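Local coordinates for protein malyl-CoA lyase/beta-methylmalyl-CoA lyase (Methylobacterium extorquens, PDB 5UGR) that is a lyase of the HpcH/HpaI aldolase/citrate lyase family, built on a TIM barrel and holding a magnesium ion, at residues I75-L80 with Y114-L119; D91-E94 with R98-M101; E149-S154 with E159-G164. All coordinates share one frame; numbering follows the deposited sequence.

All three contacts bury apolar side chains beside the parallel barrel, and none has a hydrogen bond across it. Every touching residue is buried, but contact 3 lies nearer the centre of the chain (about 9 Å, centre to centre) than contacts 1 and 2 (about 16 and 18 Å). Contacts 1 and 2 touch through strand 72-76. Contact 1 joins the carboxyl end of that strand to helix 110-127, which borders other subunits; contact 2 lies where helix 85-95 turns back toward strand 101-104, with a prominent salt bridge beside it. Contact 3, two strands further round, sets a methionine against helix 148-151 and the residues after it, beside a serine-bonded turn.

Contact 1. Residues I75-L80 with Y114-L119; sequences IRINGL and YAIDVL
Ile116, which meets Leu80 and Ile77 across this contact, sits on a helical turn whose shorter internal hydrogen bond runs 2.9 Å from Val118 N to Tyr114 O. The contact itself is wholly apolar. Leu80 and Ile116 reach toward each other tip to tip, and the delta methyl of the isoleucine meets the leucine fork: Ile116 CD1 lies 4.0 Å from both Leu80 CD1 and Leu80 CG, with Leu80 CD2 hardly farther away. In Ile116, CG1 is anti to the carbonyl carbon (chi1 -50°), and chi2 of -48° folds CD1 back toward the fork. Its other branch serves a second partner, for Ile116 CG2 stands 4.4 Å from Ile77 CD1, a looser touch. One isoleucine therefore divides its two branches between two residues of the segment that leaves the strand. Polar atoms nearby look elsewhere: Leu80 O bonds to Gln122 NE2 of a second subunit, and Arg76 forms a salt bridge with Asp42. The side chain of Ile77 is about 11 Å from a bound magnesium ion. In this TIM barrel the segment 77-80 continues from the carboxyl end of strand 72-76, and its Ile77 and Leu80 pack against helix 110-127, with Met85 of helix 85-95 and Ile104 of strand 101-104 touching both Leu80 and Ile116.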
loop_
_atom_site.group_PDB
_atom_site.type_symbol
_atom_site.label_atom_id
_atom_site.label_comp_id
_atom_site.label_asym_id
_atom_site.label_seq_id
_atom_site.Cartn_x
_atom_site.Cartn_y
_atom_site.Cartn_z
ATOM N N ILE A 75 -27.791 -16.126 8.652
ATOM C CA ILE A 75 -27.173 -17.441 8.782
ATOM C C ILE A 75 -25.672 -17.256 9.013
ATOM O O ILE A 75 -25.058 -16.337 8.432
ATOM C CB ILE A 75 -27.377 -18.318 7.545
ATOM C CG1 ILE A 75 -26.933 -17.626 6.214
ATOM C CG2 ILE A 75 -28.819 -18.787 7.449
ATOM C CD1 ILE A 75 -27.036 -18.402 4.925
ATOM N N ARG A 76 -25.116 -18.116 9.877
ATOM C CA ARG A 76 -23.655 -18.204 10.013
ATOM C C ARG A 76 -23.228 -19.369 9.105
ATOM O O ARG A 76 -23.514 -20.541 9.370
ATOM C CB ARG A 76 -23.144 -18.371 11.401
ATOM C CG ARG A 76 -21.598 -18.452 11.418
ATOM C CD ARG A 76 -20.970 -18.348 12.786
ATOM N NE ARG A 76 -21.372 -19.417 13.720
ATOM C CZ ARG A 76 -20.980 -19.483 14.990
ATOM N NH1 ARG A 76 -20.141 -18.561 15.465
ATOM N NH2 ARG A 76 -21.471 -20.384 15.848
ATOM N N ILE A 77 -22.665 -18.992 7.949
ATOM C CA ILE A 77 -22.149 -19.952 6.995
ATOM C C ILE A 77 -20.884 -20.620 7.475
ATOM O O ILE A 77 -20.253 -20.163 8.409
ATOM C CB ILE A 77 -21.950 -19.356 5.583
ATOM C CG1 ILE A 77 -20.913 -18.204 5.600
ATOM C CG2 ILE A 77 -23.270 -18.822 5.061
ATOM C CD1 ILE A 77 -20.628 -17.644 4.244
ATOM N N ASN A 78 -20.549 -21.736 6.827
ATOM C CA ASN A 78 -19.296 -22.401 7.131
ATOM C C ASN A 78 -18.089 -21.576 6.691
ATOM O O ASN A 78 -18.200 -20.622 5.881
ATOM C CB ASN A 78 -19.311 -23.818 6.551
ATOM C CG ASN A 78 -20.044 -24.758 7.470
ATOM O OD1 ASN A 78 -19.501 -25.195 8.523
ATOM N ND2 ASN A 78 -21.317 -25.017 7.153
ATOM N N GLY A 79 -16.941 -21.965 7.205
ATOM C CA GLY A 79 -15.697 -21.242 6.897
ATOM C C GLY A 79 -15.284 -21.352 5.432
ATOM O O GLY A 79 -15.596 -22.323 4.729
ATOM N N LEU A 80 -14.641 -20.304 4.939
ATOM C CA LEU A 80 -14.192 -20.259 3.545
ATOM C C LEU A 80 -13.177 -21.348 3.230
ATOM O O LEU A 80 -12.930 -21.654 2.066
ATOM C CB LEU A 80 -13.622 -18.874 3.167
ATOM C CG LEU A 80 -14.678 -17.809 2.758
ATOM C CD1 LEU A 80 -15.520 -17.405 3.970
ATOM C CD2 LEU A 80 -13.974 -16.577 2.182
ATOM N N TYR A 114 -15.036 -9.978 -0.092
ATOM C CA TYR A 114 -15.237 -9.815 -1.527
ATOM C C TYR A 114 -15.770 -11.107 -2.133
ATOM O O TYR A 114 -16.689 -11.099 -2.970
ATOM C CB TYR A 114 -13.963 -9.313 -2.185
ATOM C CG TYR A 114 -13.993 -8.815 -3.592
ATOM C CD1 TYR A 114 -13.995 -9.688 -4.680
ATOM C CD2 TYR A 114 -14.016 -7.424 -3.859
ATOM C CE1 TYR A 114 -13.893 -9.223 -6.001
ATOM C CE2 TYR A 114 -13.932 -6.963 -5.157
ATOM C CZ TYR A 114 -13.856 -7.836 -6.232
ATOM O OH TYR A 114 -13.769 -7.345 -7.511
ATOM N N ALA A 115 -15.146 -12.221 -1.773
ATOM C CA ALA A 115 -15.562 -13.509 -2.339
ATOM C C ALA A 115 -17.012 -13.812 -2.091
ATOM O O ALA A 115 -17.696 -14.319 -3.010
ATOM C CB ALA A 115 -14.657 -14.622 -1.833
ATOM N N ILE A 116 -17.465 -13.565 -0.855
ATOM C CA ILE A 116 -18.871 -13.827 -0.523
ATOM C C ILE A 116 -19.775 -12.818 -1.217
ATOM O O ILE A 116 -20.908 -13.148 -1.599
ATOM C CB ILE A 116 -19.078 -13.885 1.002
ATOM C CG1 ILE A 116 -18.061 -14.831 1.645
ATOM C CG2 ILE A 116 -20.514 -14.315 1.353
ATOM C CD1 ILE A 116 -17.885 -16.172 1.039
ATOM N N ASP A 117 -19.298 -11.588 -1.393
ATOM C CA ASP A 117 -20.067 -10.555 -2.108
ATOM C C ASP A 117 -20.290 -10.990 -3.593
ATOM O O ASP A 117 -21.421 -10.901 -4.079
ATOM C CB ASP A 117 -19.314 -9.237 -1.974
ATOM C CG ASP A 117 -20.154 -8.004 -2.127
ATOM O OD1 ASP A 117 -21.330 -8.097 -2.550
ATOM O OD2 ASP A 117 -19.575 -6.899 -1.898
ATOM N N VAL A 118 -19.259 -11.523 -4.266
ATOM C CA VAL A 118 -19.396 -11.990 -5.624
ATOM C C VAL A 118 -20.531 -13.043 -5.678
ATOM O O VAL A 118 -21.459 -12.916 -6.492
ATOM C CB VAL A 118 -18.090 -12.580 -6.137
ATOM C CG1 VAL A 118 -18.307 -13.251 -7.477
ATOM C CG2 VAL A 118 -17.004 -11.477 -6.284
ATOM N N LEU A 119 -20.427 -14.074 -4.841
ATOM C CA LEU A 119 -21.360 -15.209 -4.914
ATOM C C LEU A 119 -22.765 -14.736 -4.593
ATOM O O LEU A 119 -23.737 -15.097 -5.308
ATOM C CB LEU A 119 -20.847 -16.314 -4.002
ATOM C CG LEU A 119 -21.686 -17.597 -3.970
ATOM C CD1 LEU A 119 -21.816 -18.214 -5.375
ATOM C CD2 LEU A 119 -21.050 -18.584 -3.020
#

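Contact 2. Residues D91-E94 with R98-M101; sequences DIVE and RLDM
A buried apolar contact joins Ile92 and Val93, near the end of helix 85-95, to Leu99 in the loop that leads back to strand 101-104. One methyl does the work on the loop side. Leu99 CD2 lies 4.2 Å from Ile92 CG2 and the same 4.2 Å from Val93 CG2, touching gamma methyls of two consecutive helix residues. The CA atoms of Val93 and Leu99, 7.3 Å apart, are the closest pair of CA atoms across the contact. Seen as chains, Ile92 and Leu99 cross at about a right angle, and Leu99 extends with CG opposite its own backbone N (chi1 -171°), which carries CD2 out to the helix. The arrangement belongs to a right-handed beta-alpha-beta crossover of the TIM barrel: strand 72-76, helix 85-95 and strand 101-104 follow one another in the chain, and the two strands are parallel neighbours. Ile75 of the first strand packs on both Ile92 and Leu99, so the leucine is covered from strand as well as helix. The charged flanks of Leu99 are tied to each other. Arg98 NH1 donates to Asp100 OD2 at 2.8 Å in a salt bridge with an N-H...O angle of 147°. The oxygen lies almost in the guanidinium plane, whereas the arginine meets the carboxylate from above its plane, 38° out of it. Asp100 OD2 also takes a hydrogen bond from Met73 N, and Asp100 OD1 pairs with Lys131 NZ; this company would be expected to favour the ionised carboxylate. The other terminal nitrogen, Arg98 NH2, donates to the carbonyl oxygens of Gly69 and Lys71.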
loop_
_atom_site.group_PDB
_atom_site.type_symbol
_atom_site.label_atom_id
_atom_site.label_comp_id
_atom_site.label_asym_id
_atom_site.label_seq_id
_atom_site.Cartn_x
_atom_site.Cartn_y
_atom_site.Cartn_z
ATOM N N ASP A 91 -27.628 -22.677 -1.720
ATOM C CA ASP A 91 -28.941 -23.310 -1.461
ATOM C C ASP A 91 -29.870 -22.371 -0.682
ATOM O O ASP A 91 -31.051 -22.245 -0.988
ATOM C CB ASP A 91 -28.806 -24.626 -0.729
ATOM C CG ASP A 91 -28.181 -25.703 -1.545
ATOM O OD1 ASP A 91 -27.888 -25.498 -2.735
ATOM O OD2 ASP A 91 -28.115 -26.839 -1.004
ATOM N N ILE A 92 -29.333 -21.695 0.326
ATOM C CA ILE A 92 -30.180 -20.860 1.175
ATOM C C ILE A 92 -30.535 -19.567 0.500
ATOM O O ILE A 92 -31.719 -19.151 0.568
ATOM C CB ILE A 92 -29.598 -20.664 2.587
ATOM C CG1 ILE A 92 -29.395 -22.008 3.260
ATOM C CG2 ILE A 92 -30.448 -19.720 3.421
ATOM C CD1 ILE A 92 -28.496 -22.055 4.495
ATOM N N VAL A 93 -29.560 -18.889 -0.153
ATOM C CA VAL A 93 -29.917 -17.637 -0.768
ATOM C C VAL A 93 -30.899 -17.892 -1.934
ATOM O O VAL A 93 -31.869 -17.114 -2.120
ATOM C CB VAL A 93 -28.694 -16.784 -1.188
ATOM C CG1 VAL A 93 -29.097 -15.495 -1.869
ATOM C CG2 VAL A 93 -27.813 -16.481 0.030
ATOM N N GLU A 94 -30.722 -18.978 -2.668
ATOM C CA GLU A 94 -31.676 -19.272 -3.760
ATOM C C GLU A 94 -33.083 -19.472 -3.234
ATOM O O GLU A 94 -34.028 -18.990 -3.848
ATOM C CB GLU A 94 -31.219 -20.489 -4.571
ATOM C CG GLU A 94 -30.107 -20.205 -5.566
ATOM C CD GLU A 94 -29.733 -21.402 -6.429
ATOM O OE1 GLU A 94 -30.271 -22.518 -6.240
ATOM O OE2 GLU A 94 -28.904 -21.185 -7.352
ATOM N N ARG A 98 -36.691 -14.615 2.817
ATOM C CA ARG A 98 -36.758 -14.070 4.188
ATOM C C ARG A 98 -35.402 -13.715 4.769
ATOM O O ARG A 98 -35.298 -12.893 5.652
ATOM C CB ARG A 98 -37.540 -14.999 5.121
ATOM C CG ARG A 98 -37.706 -14.530 6.567
ATOM C CD ARG A 98 -38.479 -13.243 6.615
ATOM N NE ARG A 98 -38.633 -12.662 7.930
ATOM C CZ ARG A 98 -37.678 -11.918 8.516
ATOM N NH1 ARG A 98 -36.481 -11.777 7.938
ATOM N NH2 ARG A 98 -37.913 -11.359 9.705
ATOM N N LEU A 99 -34.352 -14.380 4.294
ATOM C CA LEU A 99 -33.012 -14.098 4.810
ATOM C C LEU A 99 -32.675 -12.627 4.619
ATOM O O LEU A 99 -32.802 -12.080 3.521
ATOM C CB LEU A 99 -32.000 -14.992 4.106
ATOM C CG LEU A 99 -30.601 -14.948 4.691
ATOM C CD1 LEU A 99 -30.516 -15.480 6.104
ATOM C CD2 LEU A 99 -29.617 -15.645 3.748
ATOM N N ASP A 100 -32.147 -12.028 5.709
ATOM C CA ASP A 100 -31.705 -10.655 5.677
ATOM C C ASP A 100 -30.171 -10.478 5.532
ATOM O O ASP A 100 -29.714 -9.523 4.866
ATOM C CB ASP A 100 -32.144 -9.910 6.933
ATOM C CG ASP A 100 -33.674 -9.848 7.085
ATOM O OD1 ASP A 100 -34.336 -9.405 6.098
ATOM O OD2 ASP A 100 -34.146 -10.231 8.180
ATOM N N MET A 101 -29.414 -11.375 6.181
ATOM C CA MET A 101 -27.978 -11.168 6.287
ATOM C C MET A 101 -27.234 -12.484 6.325
ATOM O O MET A 101 -27.803 -13.529 6.658
ATOM C CB MET A 101 -27.639 -10.387 7.564
ATOM C CG MET A 101 -28.183 -8.928 7.578
ATOM S SD MET A 101 -27.589 -7.974 8.995
ATOM C CE MET A 101 -25.868 -7.788 8.495
#

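Contact 3. Residues E149-S154 with E159-G164; sequences EAIATS and EAMSFG
Met161 presses its terminal methyl against Ile151 and Ala152, where helix 148-151 and the residues after it pack on strand 158-163 of the TIM barrel. This strand is the sixth in the barrel, and the short helix precedes it in the chain, so the contact closes the turn from helix to strand. The tight part is small and centres on one atom. In the conformer described, one of two modelled for the methionine, Met161 CE lies 3.7 Å from Ile151 CG2, 3.9 Å from Ala152 N and 4.2 Å from Ala152 CB; the methyl thus touches a backbone nitrogen as well as two side chains. The two longer side chains cross obliquely, and the methionine chain is bent at its last torsion. Val137 of the adjacent strand 134-139 touches both Ile151 and Met161, and Cys217 of helix 207-220 adds to the cover of the methionine, leaving the sulfur-bearing chain buried between barrel and outer helices. The other side of the segment 149-154 is loose by comparison. Thr153 is exposed, the CB of Glu149 points away from the strand, and neither residue packs on it; in the conformer described, one of two, Glu149 OE1 instead forms a salt bridge with Arg212. This side carries a type I beta turn from Ile151 to Ser154, in which the Ile151 carbonyl oxygen is gripped twice by the same residue. Ser154 N donates to Ile151 O at 3.1 Å, and Ser154 OG donates to it at 2.7 Å, in the carbonyl plane on a lone pair with a C=O...OG angle of 141°.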
loop_
_atom_site.group_PDB
_atom_site.type_symbol
_atom_site.label_atom_id
_atom_site.label_comp_id
_atom_site.label_asym_id
_atom_site.label_seq_id
_atom_site.Cartn_x
_atom_site.Cartn_y
_atom_site.Cartn_z
ATOM N N GLU A 149 -9.017 -3.235 10.264
ATOM C CA GLU A 149 -9.318 -1.958 9.665
ATOM C C GLU A 149 -9.574 -2.094 8.172
ATOM O O GLU A 149 -10.490 -1.476 7.623
ATOM C CB GLU A 149 -8.182 -0.961 9.918
ATOM C CG GLU A 149 -7.909 -0.690 11.385
ATOM C CD GLU A 149 -6.968 -1.675 12.081
ATOM O OE1 GLU A 149 -6.363 -2.696 11.459
ATOM O OE2 GLU A 149 -6.853 -1.392 13.322
ATOM N N ALA A 150 -8.759 -2.909 7.497
ATOM C CA ALA A 150 -8.977 -3.218 6.099
ATOM C C ALA A 150 -10.246 -4.007 5.836
ATOM O O ALA A 150 -10.974 -3.743 4.844
ATOM C CB ALA A 150 -7.745 -3.957 5.507
ATOM N N ILE A 151 -10.545 -4.930 6.721
ATOM C CA ILE A 151 -11.808 -5.691 6.557
ATOM C C ILE A 151 -13.003 -4.759 6.637
ATOM O O ILE A 151 -14.010 -4.955 5.963
ATOM C CB ILE A 151 -11.873 -6.836 7.612
ATOM C CG1 ILE A 151 -10.800 -7.908 7.309
ATOM C CG2 ILE A 151 -13.259 -7.456 7.677
ATOM C CD1 ILE A 151 -10.490 -8.825 8.479
ATOM N N ALA A 152 -12.905 -3.704 7.459
ATOM C CA ALA A 152 -14.048 -2.834 7.659
ATOM C C ALA A 152 -14.540 -2.106 6.400
ATOM O O ALA A 152 -15.686 -1.666 6.385
ATOM C CB ALA A 152 -13.716 -1.786 8.733
ATOM N N THR A 153 -13.687 -1.957 5.396
ATOM C CA THR A 153 -14.015 -1.311 4.150
ATOM C C THR A 153 -14.146 -2.261 2.959
ATOM O O THR A 153 -14.038 -1.848 1.798
ATOM C CB THR A 153 -13.087 -0.139 3.826
ATOM O OG1 THR A 153 -11.763 -0.621 3.655
ATOM C CG2 THR A 153 -13.156 0.951 4.917
ATOM N N SER A 154 -14.425 -3.532 3.247
ATOM C CA SER A 154 -14.329 -4.552 2.202
ATOM C C SER A 154 -15.574 -4.811 1.377
ATOM O O SER A 154 -15.455 -5.555 0.392
ATOM C CB SER A 154 -13.906 -5.864 2.858
ATOM O OG SER A 154 -14.832 -6.339 3.811
ATOM N N GLU A 159 -22.184 -4.402 7.324
ATOM C CA GLU A 159 -22.911 -3.650 8.332
ATOM C C GLU A 159 -22.396 -3.721 9.755
ATOM O O GLU A 159 -22.686 -2.803 10.541
ATOM C CB GLU A 159 -24.386 -4.080 8.412
ATOM C CG GLU A 159 -25.131 -4.026 7.104
ATOM C CD GLU A 159 -26.611 -4.412 7.255
ATOM O OE1 GLU A 159 -27.206 -4.790 6.206
ATOM O OE2 GLU A 159 -27.132 -4.338 8.404
ATOM N N ALA A 160 -21.644 -4.759 10.110
ATOM C CA ALA A 160 -21.401 -5.064 11.533
ATOM C C ALA A 160 -20.231 -6.023 11.648
ATOM O O ALA A 160 -19.974 -6.808 10.725
ATOM C CB ALA A 160 -22.641 -5.706 12.132
ATOM N N MET A 161 -19.557 -5.966 12.799
ATOM C CA MET A 161 -18.517 -6.936 13.146
ATOM C C MET A 161 -18.825 -7.461 14.542
ATOM O O MET A 161 -19.158 -6.660 15.439
ATOM C CB MET A 161 -17.103 -6.315 13.143
ATOM C CG MET A 161 -16.779 -5.387 11.990
ATOM S SD MET A 161 -15.070 -4.742 11.985
ATOM C CE MET A 161 -14.646 -5.519 10.450
ATOM N N SER A 162 -18.697 -8.796 14.695
ATOM C CA SER A 162 -18.804 -9.408 16.003
ATOM C C SER A 162 -17.428 -9.870 16.479
ATOM O O SER A 162 -16.693 -10.462 15.692
ATOM C CB SER A 162 -19.720 -10.626 15.983
ATOM O OG SER A 162 -21.111 -10.281 15.929
ATOM N N PHE A 163 -17.134 -9.609 17.779
ATOM C CA PHE A 163 -15.916 -10.083 18.421
ATOM C C PHE A 163 -16.147 -11.473 18.950
ATOM O O PHE A 163 -16.801 -11.668 19.977
ATOM C CB PHE A 163 -15.473 -9.117 19.475
ATOM C CG PHE A 163 -14.326 -9.595 20.278
ATOM C CD1 PHE A 163 -13.186 -10.041 19.645
ATOM C CD2 PHE A 163 -14.422 -9.704 21.681
ATOM C CE1 PHE A 163 -12.124 -10.544 20.407
ATOM C CE2 PHE A 163 -13.344 -10.176 22.431
ATOM C CZ PHE A 163 -12.230 -10.617 21.795
ATOM N N GLY A 164 -15.566 -12.467 18.253
ATOM C CA GLY A 164 -15.701 -13.870 18.655
ATOM C C GLY A 164 -14.694 -14.232 19.710
ATOM O O GLY A 164 -13.636 -14.815 19.414
#